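Local coordinates for protein probable M18 family aminopeptidase 1 (PDB 2GLF) that probably acts as a metal-dependent aminopeptidase that removes residues from the amino end of peptides, as a dodecameric member of the M18 family, at residues A[130-135]-A[225-230]; A[126-131]-A[159-164]; A[80-85]-A[267-272]; A[296-301]-A[311-316]. One frame throughout, in Å; residues are numbered along the deposited sequence.

Interaction 1: A[130-135]-A[225-230]; sequences IPLEIH and IEVVPA
In the six-stranded antiparallel sheet of this aminopeptidase, strand 132-135 pairs with strand 225-229. Glu133 and Val228 form one hydrogen-bonded pair, with Glu133 N to Val228 O at 2.6 Å and Val228 N to Glu133 O at 2.9 Å. His135 and Glu226 form the next, Glu226 N reaching His135 O at 2.6 Å. Where the strand gives out, Ala230 N still bonds to Pro131 O at 2.9 Å, but the donor stands 40° above the carbonyl plane. On one face Ile134 CG2 meets Ile225 CG2 at 3.3 Å, and Leu132 sets CG against Val227 CG1 at 3.4 Å. Val227 CG1 is put there by lying anti to its own backbone N (chi1 177°). The other face carries Glu133, His135 and Glu226 beside Val228. The extended chain of Glu133 passes over Ala230, CG lying 3.7 Å from CB, and OE1 takes the NE2 proton of His135 at 3.1 Å, from above the carboxylate plane. Lys31 makes a salt bridge to the same OE1, and His149 bonds to ND1 of the imidazole. With an alanine in place of Glu133, Lys31 would probably lose a counter-charge and the His135 ring would be less firmly fixed in rotation. The pair sits mid-sheet, strand 145-150 bonding beyond Ile134 and strand 97-108 beyond Ile225 and Val227, where Phe100 packs on the apolar face.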
loop_
_atom_site.group_PDB
_atom_site.type_symbol
_atom_site.label_atom_id
_atom_site.label_comp_id
_atom_site.label_asym_id
_atom_site.label_seq_id
_atom_site.Cartn_x
_atom_site.Cartn_y
_atom_site.Cartn_z
ATOM N N ILE A 130 -36.088 -0.965 10.588
ATOM C CA ILE A 130 -37.242 -0.607 9.781
ATOM C C ILE A 130 -38.333 -1.629 10.089
ATOM O O ILE A 130 -38.060 -2.827 10.140
ATOM C CB ILE A 130 -36.830 -0.613 8.276
ATOM C CG1 ILE A 130 -36.495 0.815 7.854
ATOM C CG2 ILE A 130 -37.899 -1.231 7.395
ATOM C CD1 ILE A 130 -35.844 0.923 6.480
ATOM N N PRO A 131 -39.576 -1.172 10.336
ATOM C CA PRO A 131 -40.658 -2.119 10.637
ATOM C C PRO A 131 -40.919 -3.087 9.483
ATOM O O PRO A 131 -41.008 -2.675 8.326
ATOM C CB PRO A 131 -41.855 -1.206 10.932
ATOM C CG PRO A 131 -41.574 0.003 10.114
ATOM C CD PRO A 131 -40.084 0.212 10.319
ATOM N N LEU A 132 -41.033 -4.374 9.805
ATOM C CA LEU A 132 -41.275 -5.398 8.796
ATOM C C LEU A 132 -42.575 -6.157 9.021
ATOM O O LEU A 132 -43.099 -6.200 10.128
ATOM C CB LEU A 132 -40.135 -6.434 8.770
ATOM C CG LEU A 132 -38.667 -6.164 8.420
ATOM C CD1 LEU A 132 -38.548 -5.096 7.342
ATOM C CD2 LEU A 132 -37.939 -5.761 9.668
ATOM N N GLU A 133 -43.067 -6.771 7.947
ATOM C CA GLU A 133 -44.276 -7.593 7.958
ATOM C C GLU A 133 -43.908 -9.006 7.490
ATOM O O GLU A 133 -43.087 -9.172 6.587
ATOM C CB GLU A 133 -45.319 -7.037 6.992
ATOM C CG GLU A 133 -45.928 -5.714 7.374
ATOM C CD GLU A 133 -46.963 -5.255 6.360
ATOM O OE1 GLU A 133 -47.867 -6.053 6.034
ATOM O OE2 GLU A 133 -46.877 -4.100 5.892
ATOM N N ILE A 134 -44.504 -10.019 8.104
ATOM C CA ILE A 134 -44.254 -11.402 7.693
ATOM C C ILE A 134 -45.410 -11.824 6.784
ATOM O O ILE A 134 -46.560 -11.514 7.064
ATOM C CB ILE A 134 -44.210 -12.356 8.900
ATOM C CG1 ILE A 134 -42.871 -12.249 9.607
ATOM C CG2 ILE A 134 -44.412 -13.777 8.453
ATOM C CD1 ILE A 134 -42.805 -13.112 10.852
ATOM N N HIS A 135 -45.105 -12.525 5.699
ATOM C CA HIS A 135 -46.135 -12.980 4.765
ATOM C C HIS A 135 -45.752 -14.296 4.100
ATOM O O HIS A 135 -44.607 -14.484 3.694
ATOM C CB HIS A 135 -46.368 -11.933 3.676
ATOM C CG HIS A 135 -47.165 -10.751 4.129
ATOM N ND1 HIS A 135 -48.474 -10.854 4.544
ATOM C CD2 HIS A 135 -46.849 -9.437 4.207
ATOM C CE1 HIS A 135 -48.932 -9.655 4.858
ATOM N NE2 HIS A 135 -47.965 -8.778 4.663
ATOM N N ILE A 225 -41.965 -18.146 3.836
ATOM C CA ILE A 225 -42.274 -16.880 4.483
ATOM C C ILE A 225 -41.438 -15.777 3.847
ATOM O O ILE A 225 -40.265 -15.970 3.547
ATOM C CB ILE A 225 -41.958 -16.910 5.995
ATOM C CG1 ILE A 225 -42.644 -18.105 6.656
ATOM C CG2 ILE A 225 -42.428 -15.617 6.644
ATOM C CD1 ILE A 225 -44.148 -18.049 6.575
ATOM N N GLU A 226 -42.051 -14.621 3.645
ATOM C CA GLU A 226 -41.355 -13.496 3.054
ATOM C C GLU A 226 -41.452 -12.272 3.973
ATOM O O GLU A 226 -42.534 -11.914 4.443
ATOM C CB GLU A 226 -41.943 -13.186 1.669
ATOM C CG GLU A 226 -42.013 -14.406 0.742
ATOM C CD GLU A 226 -42.161 -14.043 -0.741
ATOM O OE1 GLU A 226 -42.668 -12.942 -1.050
ATOM O OE2 GLU A 226 -41.779 -14.871 -1.601
ATOM N N VAL A 227 -40.308 -11.651 4.246
ATOM C CA VAL A 227 -40.259 -10.471 5.103
ATOM C C VAL A 227 -40.338 -9.256 4.194
ATOM O O VAL A 227 -39.584 -9.144 3.243
ATOM C CB VAL A 227 -38.953 -10.442 5.940
ATOM C CG1 VAL A 227 -38.888 -9.167 6.765
ATOM C CG2 VAL A 227 -38.891 -11.667 6.845
ATOM N N VAL A 228 -41.257 -8.353 4.498
ATOM C CA VAL A 228 -41.474 -7.165 3.681
ATOM C C VAL A 228 -41.699 -5.915 4.532
ATOM O O VAL A 228 -42.196 -6.008 5.650
ATOM C CB VAL A 228 -42.694 -7.407 2.760
ATOM C CG1 VAL A 228 -43.650 -6.216 2.808
ATOM C CG2 VAL A 228 -42.212 -7.692 1.340
ATOM N N PRO A 229 -41.344 -4.727 4.011
ATOM C CA PRO A 229 -41.527 -3.481 4.767
ATOM C C PRO A 229 -42.984 -3.160 5.123
ATOM O O PRO A 229 -43.893 -3.350 4.317
ATOM C CB PRO A 229 -40.890 -2.426 3.864
ATOM C CG PRO A 229 -41.092 -2.981 2.509
ATOM C CD PRO A 229 -40.771 -4.451 2.686
ATOM N N ALA A 230 -43.188 -2.676 6.346
ATOM C CA ALA A 230 -44.515 -2.346 6.837
ATOM C C ALA A 230 -44.982 -0.973 6.352
ATOM O O ALA A 230 -45.970 -0.434 6.853
ATOM C CB ALA A 230 -44.523 -2.400 8.352
#

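Interaction 2: A[126-131]-A[159-164]; sequences HWLSIP and FTIPDL
Leu128 and Ser129 turn their side chains against Ile161 and Asp163 where two loops run side by side at the margin of the antiparallel sheet, a buried region that also meets a second subunit of the dodecamer. The two branches of Leu128 part company: CD2 goes to Ile161 CG2 at 3.4 Å, the side chains crossing at a slant, while CD1 faces the carboxylate end of Asp163. Its CB meets Asp163 CB at 3.6 Å. Ser129 holds the backbone opposite at two points. Its N-H points almost straight at Ile161 O (2.7 Å, 174°), although the donor stands above the plane of that carbonyl. With OG turned beside its own backbone N (chi1 -68°), the hydroxyl accepts the N-H of Asp163 at 3.0 Å. Asp163 CG lies anti to its backbone N (chi1 -178°), and OD2 is taken up by Lys123 and Tyr125 of the second subunit, so the charged end serves the interface between chains. Thr160 contributes its methyl, CG2 lying 3.4 Å from Ile130 O. Trp127 sends its indole the other way, onto Leu98 and Leu132 of the sheet, while its carbonyl faces Ile161. Between the loops one water accepts from Ile130 N at 3.2 Å and from Ile161 N at 2.7 Å, and it lies within bonding distance of Trp127 O.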
loop_
_atom_site.group_PDB
_atom_site.type_symbol
_atom_site.label_atom_id
_atom_site.label_comp_id
_atom_site.label_asym_id
_atom_site.label_seq_id
_atom_site.Cartn_x
_atom_site.Cartn_y
_atom_site.Cartn_z
ATOM N N HIS A 126 -30.595 -1.127 3.873
ATOM C CA HIS A 126 -31.945 -0.567 3.839
ATOM C C HIS A 126 -32.844 -1.268 4.858
ATOM O O HIS A 126 -33.709 -0.642 5.472
ATOM C CB HIS A 126 -32.608 -0.772 2.471
ATOM C CG HIS A 126 -32.117 0.139 1.392
ATOM N ND1 HIS A 126 -31.882 1.482 1.594
ATOM C CD2 HIS A 126 -31.888 -0.088 0.076
ATOM C CE1 HIS A 126 -31.529 2.041 0.449
ATOM N NE2 HIS A 126 -31.524 1.109 -0.488
ATOM N N TRP A 127 -32.623 -2.570 5.023
ATOM C CA TRP A 127 -33.435 -3.416 5.889
ATOM C C TRP A 127 -33.149 -3.412 7.383
ATOM O O TRP A 127 -33.718 -4.214 8.127
ATOM C CB TRP A 127 -33.398 -4.851 5.346
ATOM C CG TRP A 127 -33.843 -4.901 3.918
ATOM C CD1 TRP A 127 -33.159 -4.426 2.822
ATOM C CD2 TRP A 127 -35.132 -5.300 3.438
ATOM N NE1 TRP A 127 -33.950 -4.493 1.701
ATOM C CE2 TRP A 127 -35.166 -5.027 2.051
ATOM C CE3 TRP A 127 -36.265 -5.854 4.044
ATOM C CZ2 TRP A 127 -36.293 -5.293 1.266
ATOM C CZ3 TRP A 127 -37.382 -6.117 3.262
ATOM C CH2 TRP A 127 -37.388 -5.837 1.890
ATOM N N LEU A 128 -32.288 -2.512 7.836
ATOM C CA LEU A 128 -31.986 -2.435 9.260
ATOM C C LEU A 128 -32.790 -1.314 9.929
ATOM O O LEU A 128 -32.954 -0.228 9.359
ATOM C CB LEU A 128 -30.487 -2.223 9.458
ATOM C CG LEU A 128 -29.638 -3.411 8.991
ATOM C CD1 LEU A 128 -28.186 -3.007 8.889
ATOM C CD2 LEU A 128 -29.809 -4.575 9.957
ATOM N N SER A 129 -33.297 -1.596 11.131
ATOM C CA SER A 129 -34.103 -0.652 11.913
ATOM C C SER A 129 -35.258 -0.068 11.103
ATOM O O SER A 129 -35.400 1.151 10.963
ATOM C CB SER A 129 -33.228 0.476 12.473
ATOM O OG SER A 129 -32.329 -0.016 13.458
ATOM N N ILE A 130 -36.088 -0.965 10.588
ATOM C CA ILE A 130 -37.242 -0.607 9.781
ATOM C C ILE A 130 -38.333 -1.629 10.089
ATOM O O ILE A 130 -38.060 -2.827 10.140
ATOM C CB ILE A 130 -36.830 -0.613 8.276
ATOM C CG1 ILE A 130 -36.495 0.815 7.854
ATOM C CG2 ILE A 130 -37.899 -1.231 7.395
ATOM C CD1 ILE A 130 -35.844 0.923 6.480
ATOM N N PRO A 131 -39.576 -1.172 10.336
ATOM C CA PRO A 131 -40.658 -2.119 10.637
ATOM C C PRO A 131 -40.919 -3.087 9.483
ATOM O O PRO A 131 -41.008 -2.675 8.326
ATOM C CB PRO A 131 -41.855 -1.206 10.932
ATOM C CG PRO A 131 -41.574 0.003 10.114
ATOM C CD PRO A 131 -40.084 0.212 10.319
ATOM N N PHE A 159 -42.132 -6.591 12.844
ATOM C CA PHE A 159 -40.835 -7.115 13.236
ATOM C C PHE A 159 -39.717 -6.153 12.858
ATOM O O PHE A 159 -39.967 -5.115 12.248
ATOM C CB PHE A 159 -40.619 -8.483 12.598
ATOM C CG PHE A 159 -41.715 -9.446 12.900
ATOM C CD1 PHE A 159 -42.916 -9.388 12.201
ATOM C CD2 PHE A 159 -41.582 -10.367 13.934
ATOM C CE1 PHE A 159 -43.967 -10.229 12.528
ATOM C CE2 PHE A 159 -42.636 -11.217 14.272
ATOM C CZ PHE A 159 -43.827 -11.146 13.569
ATOM N N THR A 160 -38.489 -6.485 13.238
ATOM C CA THR A 160 -37.358 -5.628 12.920
ATOM C C THR A 160 -36.043 -6.364 12.989
ATOM O O THR A 160 -35.937 -7.453 13.561
ATOM C CB THR A 160 -37.205 -4.461 13.908
ATOM O OG1 THR A 160 -38.476 -4.128 14.464
ATOM C CG2 THR A 160 -36.632 -3.247 13.202
ATOM N N ILE A 161 -35.042 -5.734 12.388
ATOM C CA ILE A 161 -33.682 -6.216 12.403
ATOM C C ILE A 161 -33.014 -4.934 12.880
ATOM O O ILE A 161 -32.661 -4.078 12.077
ATOM C CB ILE A 161 -33.186 -6.591 10.995
ATOM C CG1 ILE A 161 -34.129 -7.623 10.368
ATOM C CG2 ILE A 161 -31.777 -7.159 11.075
ATOM C CD1 ILE A 161 -33.814 -7.951 8.923
ATOM N N PRO A 162 -32.885 -4.769 14.207
ATOM C CA PRO A 162 -32.269 -3.584 14.823
ATOM C C PRO A 162 -30.795 -3.400 14.472
ATOM O O PRO A 162 -29.978 -4.271 14.747
ATOM C CB PRO A 162 -32.476 -3.827 16.316
ATOM C CG PRO A 162 -32.417 -5.340 16.411
ATOM C CD PRO A 162 -33.245 -5.770 15.229
ATOM N N ASP A 163 -30.462 -2.264 13.866
ATOM C CA ASP A 163 -29.085 -1.988 13.486
ATOM C C ASP A 163 -28.311 -1.586 14.728
ATOM O O ASP A 163 -28.885 -1.012 15.644
ATOM C CB ASP A 163 -29.038 -0.868 12.446
ATOM C CG ASP A 163 -27.630 -0.565 11.984
ATOM O OD1 ASP A 163 -26.774 -1.470 12.059
ATOM O OD2 ASP A 163 -27.379 0.570 11.533
ATOM N N LEU A 164 -27.016 -1.899 14.758
ATOM C CA LEU A 164 -26.153 -1.579 15.898
ATOM C C LEU A 164 -26.089 -0.078 16.110
ATOM O O LEU A 164 -25.924 0.672 15.148
ATOM C CB LEU A 164 -24.743 -2.118 15.650
ATOM C CG LEU A 164 -23.689 -1.977 16.748
ATOM C CD1 LEU A 164 -24.165 -2.639 18.018
ATOM C CD2 LEU A 164 -22.392 -2.624 16.287
HETATM O O HOH W 1 -35.500 -4.098 10.342
#

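Interaction 3: A[80-85]-A[267-272]; sequences DDLKRG and EKSIGV
The backbones of Asp80 and Ser269 come closest here, their CA atoms 5.9 Å apart, where the 80-85 loop bends past the chain leading into strand 270-275. Residues 82-84 form a 3-10 turn, with Arg84 N bonded to Asp81 O and Gly85 N to Leu82 O. The turn opens as an Asx turn, Asp81 OD2 accepting Lys83 N at 3.1 Å from well above the carboxylate plane. Gly85, with positive phi, then turns the chain into strand 87-92, which pairs with 270-275, while the other segment runs into strand 270-275. That strand lies in the large mixed sheet between strands 73-77 and 87-92, and the 80-85 loop joins these two flanking strands, passing over the beginning of the strand between them. Across the contact Ser269 points its CB at the loop, and its OG accepts Asp80 N in a weak bond of 3.3 Å; Val79 N is the stronger partner of this hydroxyl. Leu82 CD2 rests 4.0 Å from Ser269 OG. Lys268 is fully extended, with CG anti to its backbone N (chi1 172°), which carries the chain alongside the end of the turn. Its CE lies 3.0 Å from Arg84 O and 3.2 Å from Gly85 O. A serine in place of Lys268 would probably uncover the two carbonyls of Arg84 and Gly85 and open a gap beside the turn. Farther out, Ile270 packs on Leu261 of helix 248-263 and on Met447 of helix 433-449.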
loop_
_atom_site.group_PDB
_atom_site.type_symbol
_atom_site.label_atom_id
_atom_site.label_comp_id
_atom_site.label_asym_id
_atom_site.label_seq_id
_atom_site.Cartn_x
_atom_site.Cartn_y
_atom_site.Cartn_z
ATOM N N ASP A 80 -59.628 -13.396 -31.990
ATOM C CA ASP A 80 -59.509 -13.830 -33.374
ATOM C C ASP A 80 -58.679 -15.106 -33.414
ATOM O O ASP A 80 -58.444 -15.733 -32.380
ATOM C CB ASP A 80 -58.832 -12.751 -34.216
ATOM C CG ASP A 80 -59.147 -12.885 -35.698
ATOM O OD1 ASP A 80 -59.184 -14.029 -36.202
ATOM O OD2 ASP A 80 -59.351 -11.848 -36.365
ATOM N N ASP A 81 -58.249 -15.500 -34.604
ATOM C CA ASP A 81 -57.432 -16.688 -34.759
ATOM C C ASP A 81 -56.040 -16.345 -34.199
ATOM O O ASP A 81 -55.427 -15.363 -34.623
ATOM C CB ASP A 81 -57.357 -17.037 -36.248
ATOM C CG ASP A 81 -56.488 -18.238 -36.530
ATOM O OD1 ASP A 81 -56.304 -18.547 -37.723
ATOM O OD2 ASP A 81 -55.992 -18.873 -35.574
ATOM N N LEU A 82 -55.541 -17.131 -33.247
ATOM C CA LEU A 82 -54.222 -16.847 -32.675
ATOM C C LEU A 82 -53.137 -16.762 -33.724
ATOM O O LEU A 82 -52.082 -16.181 -33.477
ATOM C CB LEU A 82 -53.804 -17.896 -31.649
ATOM C CG LEU A 82 -54.325 -17.777 -30.219
ATOM C CD1 LEU A 82 -53.336 -18.506 -29.301
ATOM C CD2 LEU A 82 -54.458 -16.310 -29.806
ATOM N N LYS A 83 -53.386 -17.350 -34.890
ATOM C CA LYS A 83 -52.394 -17.312 -35.954
ATOM C C LYS A 83 -52.094 -15.877 -36.359
ATOM O O LYS A 83 -51.036 -15.591 -36.911
ATOM C CB LYS A 83 -52.866 -18.121 -37.169
ATOM C CG LYS A 83 -52.614 -19.620 -37.058
ATOM C CD LYS A 83 -52.584 -20.270 -38.435
ATOM C CE LYS A 83 -53.972 -20.542 -38.985
ATOM N NZ LYS A 83 -54.577 -21.751 -38.360
ATOM N N ARG A 84 -53.022 -14.971 -36.077
ATOM C CA ARG A 84 -52.815 -13.569 -36.417
ATOM C C ARG A 84 -51.916 -12.909 -35.373
ATOM O O ARG A 84 -51.606 -11.720 -35.470
ATOM C CB ARG A 84 -54.153 -12.837 -36.483
ATOM C CG ARG A 84 -55.170 -13.530 -37.357
ATOM C CD ARG A 84 -56.357 -12.633 -37.624
ATOM N NE ARG A 84 -55.990 -11.472 -38.429
ATOM C CZ ARG A 84 -55.431 -11.544 -39.633
ATOM N NH1 ARG A 84 -55.165 -12.725 -40.176
ATOM N NH2 ARG A 84 -55.151 -10.434 -40.300
ATOM N N GLY A 85 -51.500 -13.695 -34.380
ATOM C CA GLY A 85 -50.647 -13.191 -33.319
ATOM C C GLY A 85 -51.448 -12.392 -32.313
ATOM O O GLY A 85 -52.654 -12.203 -32.481
ATOM N N GLU A 267 -58.410 -5.298 -31.447
ATOM C CA GLU A 267 -58.707 -5.447 -32.861
ATOM C C GLU A 267 -58.024 -6.749 -33.235
ATOM O O GLU A 267 -58.288 -7.345 -34.273
ATOM C CB GLU A 267 -58.108 -4.282 -33.645
ATOM C CG GLU A 267 -58.774 -4.022 -34.980
ATOM C CD GLU A 267 -58.305 -2.729 -35.615
ATOM O OE1 GLU A 267 -58.326 -1.687 -34.923
ATOM O OE2 GLU A 267 -57.921 -2.749 -36.805
ATOM N N LYS A 268 -57.155 -7.183 -32.331
ATOM C CA LYS A 268 -56.359 -8.393 -32.466
ATOM C C LYS A 268 -56.293 -8.977 -31.049
ATOM O O LYS A 268 -56.325 -8.229 -30.076
ATOM C CB LYS A 268 -54.972 -7.980 -32.963
ATOM C CG LYS A 268 -53.904 -9.047 -33.003
ATOM C CD LYS A 268 -52.575 -8.410 -33.406
ATOM C CE LYS A 268 -51.478 -9.443 -33.570
ATOM N NZ LYS A 268 -50.168 -8.835 -33.946
ATOM N N SER A 269 -56.228 -10.293 -30.912
ATOM C CA SER A 269 -56.156 -10.877 -29.576
ATOM C C SER A 269 -55.098 -10.154 -28.748
ATOM O O SER A 269 -54.050 -9.770 -29.267
ATOM C CB SER A 269 -55.787 -12.364 -29.646
ATOM O OG SER A 269 -56.855 -13.162 -30.128
ATOM N N ILE A 270 -55.370 -9.965 -27.461
ATOM C CA ILE A 270 -54.413 -9.310 -26.579
ATOM C C ILE A 270 -54.281 -10.108 -25.289
ATOM O O ILE A 270 -55.036 -11.047 -25.052
ATOM C CB ILE A 270 -54.849 -7.885 -26.216
ATOM C CG1 ILE A 270 -56.150 -7.929 -25.410
ATOM C CG2 ILE A 270 -54.997 -7.058 -27.474
ATOM C CD1 ILE A 270 -56.544 -6.606 -24.775
ATOM N N GLY A 271 -53.325 -9.731 -24.451
ATOM C CA GLY A 271 -53.144 -10.444 -23.204
ATOM C C GLY A 271 -52.000 -9.917 -22.363
ATOM O O GLY A 271 -51.168 -9.140 -22.843
ATOM N N VAL A 272 -51.967 -10.341 -21.102
ATOM C CA VAL A 272 -50.926 -9.932 -20.167
ATOM C C VAL A 272 -50.450 -11.135 -19.358
ATOM O O VAL A 272 -51.257 -11.903 -18.847
ATOM C CB VAL A 272 -51.435 -8.865 -19.173
ATOM C CG1 VAL A 272 -50.301 -8.437 -18.278
ATOM C CG2 VAL A 272 -51.991 -7.657 -19.915
#

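Interaction 4: A[296-301]-A[311-316]; sequences ALRQIL and FVLDEV
Leu301 meets Val316 tip to tip, CD2 lying 3.7 Å from CG2, and is the hub of a small apolar cluster. Its CD1 touches Leu313 CG at 3.8 Å, the two leucines crossing at a slant. Val312 slides past Leu301 in the opposite direction, CG1 being 4.1 Å from CD2. One turn earlier, Leu297 offers CB to Leu313 CD2 at 4.1 Å. Leu313 is thus wedged between Leu297 and Leu301 on one side chain branch, while its other branch, CD1, lies 3.5 Å from Arg298 NH1, the two side chains crossing at about a right angle. These residues belong to consecutive helices, 292-303 and 310-318, which pack crosswise: the axes of the segments are 10.5 Å apart and their directions differ by 109°. Residues 297 and 301 on one helix and 312, 313 and 316 on the other make up the facing sides, and no hydrogen bond crosses between the two segments. Arg298 covers the edge of the cluster with its aliphatic part, CG also reaching Leu313 CD1. A bend at chi3 (-72°) brings its guanidinium round to Glu310 through NH1, and to Asp314 of a neighbouring subunit through NH2. Asp314 of this chain answers in kind, paired with Arg298 and Arg291 of another neighbouring subunit. Ala296, Leu297 and Ile300 of the first helix also touch Phe76 of strand 73-77.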
loop_
_atom_site.group_PDB
_atom_site.type_symbol
_atom_site.label_atom_id
_atom_site.label_comp_id
_atom_site.label_asym_id
_atom_site.label_seq_id
_atom_site.Cartn_x
_atom_site.Cartn_y
_atom_site.Cartn_z
ATOM N N ALA A 296 -49.541 -22.199 -22.318
ATOM C CA ALA A 296 -50.768 -21.409 -22.260
ATOM C C ALA A 296 -51.274 -21.120 -23.662
ATOM O O ALA A 296 -52.477 -21.129 -23.908
ATOM C CB ALA A 296 -50.519 -20.096 -21.525
ATOM N N LEU A 297 -50.349 -20.859 -24.578
ATOM C CA LEU A 297 -50.719 -20.562 -25.952
ATOM C C LEU A 297 -51.133 -21.820 -26.719
ATOM O O LEU A 297 -52.068 -21.787 -27.518
ATOM C CB LEU A 297 -49.567 -19.840 -26.665
ATOM C CG LEU A 297 -49.220 -18.456 -26.097
ATOM C CD1 LEU A 297 -48.337 -17.717 -27.083
ATOM C CD2 LEU A 297 -50.480 -17.643 -25.842
ATOM N N ARG A 298 -50.444 -22.928 -26.469
ATOM C CA ARG A 298 -50.779 -24.179 -27.136
ATOM C C ARG A 298 -52.191 -24.626 -26.753
ATOM O O ARG A 298 -52.954 -25.095 -27.599
ATOM C CB ARG A 298 -49.768 -25.275 -26.773
ATOM C CG ARG A 298 -48.516 -25.275 -27.632
ATOM C CD ARG A 298 -47.726 -26.561 -27.430
ATOM N NE ARG A 298 -47.078 -26.613 -26.123
ATOM C CZ ARG A 298 -45.912 -26.037 -25.841
ATOM N NH1 ARG A 298 -45.254 -25.369 -26.776
ATOM N NH2 ARG A 298 -45.407 -26.119 -24.619
ATOM N N GLN A 299 -52.541 -24.476 -25.479
ATOM C CA GLN A 299 -53.866 -24.866 -25.019
ATOM C C GLN A 299 -54.912 -24.114 -25.830
ATOM O O GLN A 299 -55.889 -24.696 -26.298
ATOM C CB GLN A 299 -54.032 -24.542 -23.537
ATOM C CG GLN A 299 -55.352 -25.005 -22.952
ATOM C CD GLN A 299 -55.570 -26.500 -23.112
ATOM O OE1 GLN A 299 -54.748 -27.311 -22.683
ATOM N NE2 GLN A 299 -56.686 -26.871 -23.734
ATOM N N ILE A 300 -54.690 -22.817 -26.000
ATOM C CA ILE A 300 -55.604 -21.975 -26.752
ATOM C C ILE A 300 -55.623 -22.382 -28.225
ATOM O O ILE A 300 -56.676 -22.364 -28.867
ATOM C CB ILE A 300 -55.205 -20.479 -26.618
ATOM C CG1 ILE A 300 -55.442 -20.019 -25.174
ATOM C CG2 ILE A 300 -55.996 -19.614 -27.617
ATOM C CD1 ILE A 300 -55.000 -18.601 -24.902
ATOM N N LEU A 301 -54.460 -22.756 -28.754
ATOM C CA LEU A 301 -54.364 -23.171 -30.148
ATOM C C LEU A 301 -55.145 -24.458 -30.421
ATOM O O LEU A 301 -55.864 -24.553 -31.423
ATOM C CB LEU A 301 -52.898 -23.356 -30.552
ATOM C CG LEU A 301 -52.124 -22.063 -30.825
ATOM C CD1 LEU A 301 -50.676 -22.392 -31.160
ATOM C CD2 LEU A 301 -52.778 -21.308 -31.975
ATOM N N PHE A 311 -45.906 -26.211 -34.793
ATOM C CA PHE A 311 -45.730 -25.585 -36.101
ATOM C C PHE A 311 -46.625 -24.359 -36.263
ATOM O O PHE A 311 -46.256 -23.391 -36.934
ATOM C CB PHE A 311 -46.043 -26.587 -37.210
ATOM C CG PHE A 311 -46.120 -25.968 -38.578
ATOM C CD1 PHE A 311 -45.006 -25.363 -39.147
ATOM C CD2 PHE A 311 -47.313 -25.984 -39.294
ATOM C CE1 PHE A 311 -45.079 -24.783 -40.411
ATOM C CE2 PHE A 311 -47.394 -25.407 -40.555
ATOM C CZ PHE A 311 -46.277 -24.806 -41.114
ATOM N N VAL A 312 -47.810 -24.419 -35.663
ATOM C CA VAL A 312 -48.755 -23.311 -35.721
ATOM C C VAL A 312 -48.263 -22.196 -34.800
ATOM O O VAL A 312 -48.470 -21.012 -35.070
ATOM C CB VAL A 312 -50.149 -23.749 -35.260
ATOM C CG1 VAL A 312 -51.142 -22.622 -35.490
ATOM C CG2 VAL A 312 -50.564 -25.014 -36.001
ATOM N N LEU A 313 -47.611 -22.592 -33.710
ATOM C CA LEU A 313 -47.057 -21.647 -32.752
ATOM C C LEU A 313 -46.052 -20.747 -33.451
ATOM O O LEU A 313 -45.971 -19.553 -33.158
ATOM C CB LEU A 313 -46.340 -22.384 -31.629
ATOM C CG LEU A 313 -46.974 -22.325 -30.246
ATOM C CD1 LEU A 313 -46.022 -22.977 -29.264
ATOM C CD2 LEU A 313 -47.254 -20.875 -29.852
ATOM N N ASP A 314 -45.279 -21.335 -34.364
ATOM C CA ASP A 314 -44.284 -20.582 -35.109
ATOM C C ASP A 314 -44.900 -19.290 -35.617
ATOM O O ASP A 314 -44.404 -18.206 -35.318
ATOM C CB ASP A 314 -43.763 -21.390 -36.295
ATOM C CG ASP A 314 -42.809 -22.485 -35.883
ATOM O OD1 ASP A 314 -42.046 -22.264 -34.919
ATOM O OD2 ASP A 314 -42.806 -23.556 -36.534
ATOM N N GLU A 315 -45.986 -19.412 -36.381
ATOM C CA GLU A 315 -46.657 -18.239 -36.932
ATOM C C GLU A 315 -47.177 -17.388 -35.788
ATOM O O GLU A 315 -46.973 -16.174 -35.773
ATOM C CB GLU A 315 -47.825 -18.641 -37.837
ATOM C CG GLU A 315 -48.482 -17.454 -38.537
ATOM C CD GLU A 315 -49.726 -17.834 -39.329
ATOM O OE1 GLU A 315 -50.303 -16.950 -40.002
ATOM O OE2 GLU A 315 -50.131 -19.015 -39.276
ATOM N N VAL A 316 -47.846 -18.027 -34.833
ATOM C CA VAL A 316 -48.382 -17.310 -33.686
ATOM C C VAL A 316 -47.282 -16.413 -33.126
ATOM O O VAL A 316 -47.431 -15.189 -33.104
ATOM C CB VAL A 316 -48.880 -18.283 -32.577
ATOM C CG1 VAL A 316 -49.410 -17.493 -31.387
ATOM C CG2 VAL A 316 -49.976 -19.194 -33.127
#

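In the fold
The four contacts form two groups on opposite sides of the chain's centre. Interactions 1 and 2 share Ile130 and Pro131, have centres about 10 Å apart, and are joined by a probable hydrogen bond from Leu132 N to Phe159 O of 2.8 Å; both touch the same neighbouring subunit. Interactions 3 and 4, with centres about 11 Å apart, meet through Leu82, which packs on Ile300 and Leu301. The centres of interactions 1 and 3 are about 40 Å apart. The first group lies nearer the metal: the Val228 side chain is about 13 Å from a bound manganese and that of Trp127 about 11 Å, whereas interactions 3 and 4 are remote from the metal sites.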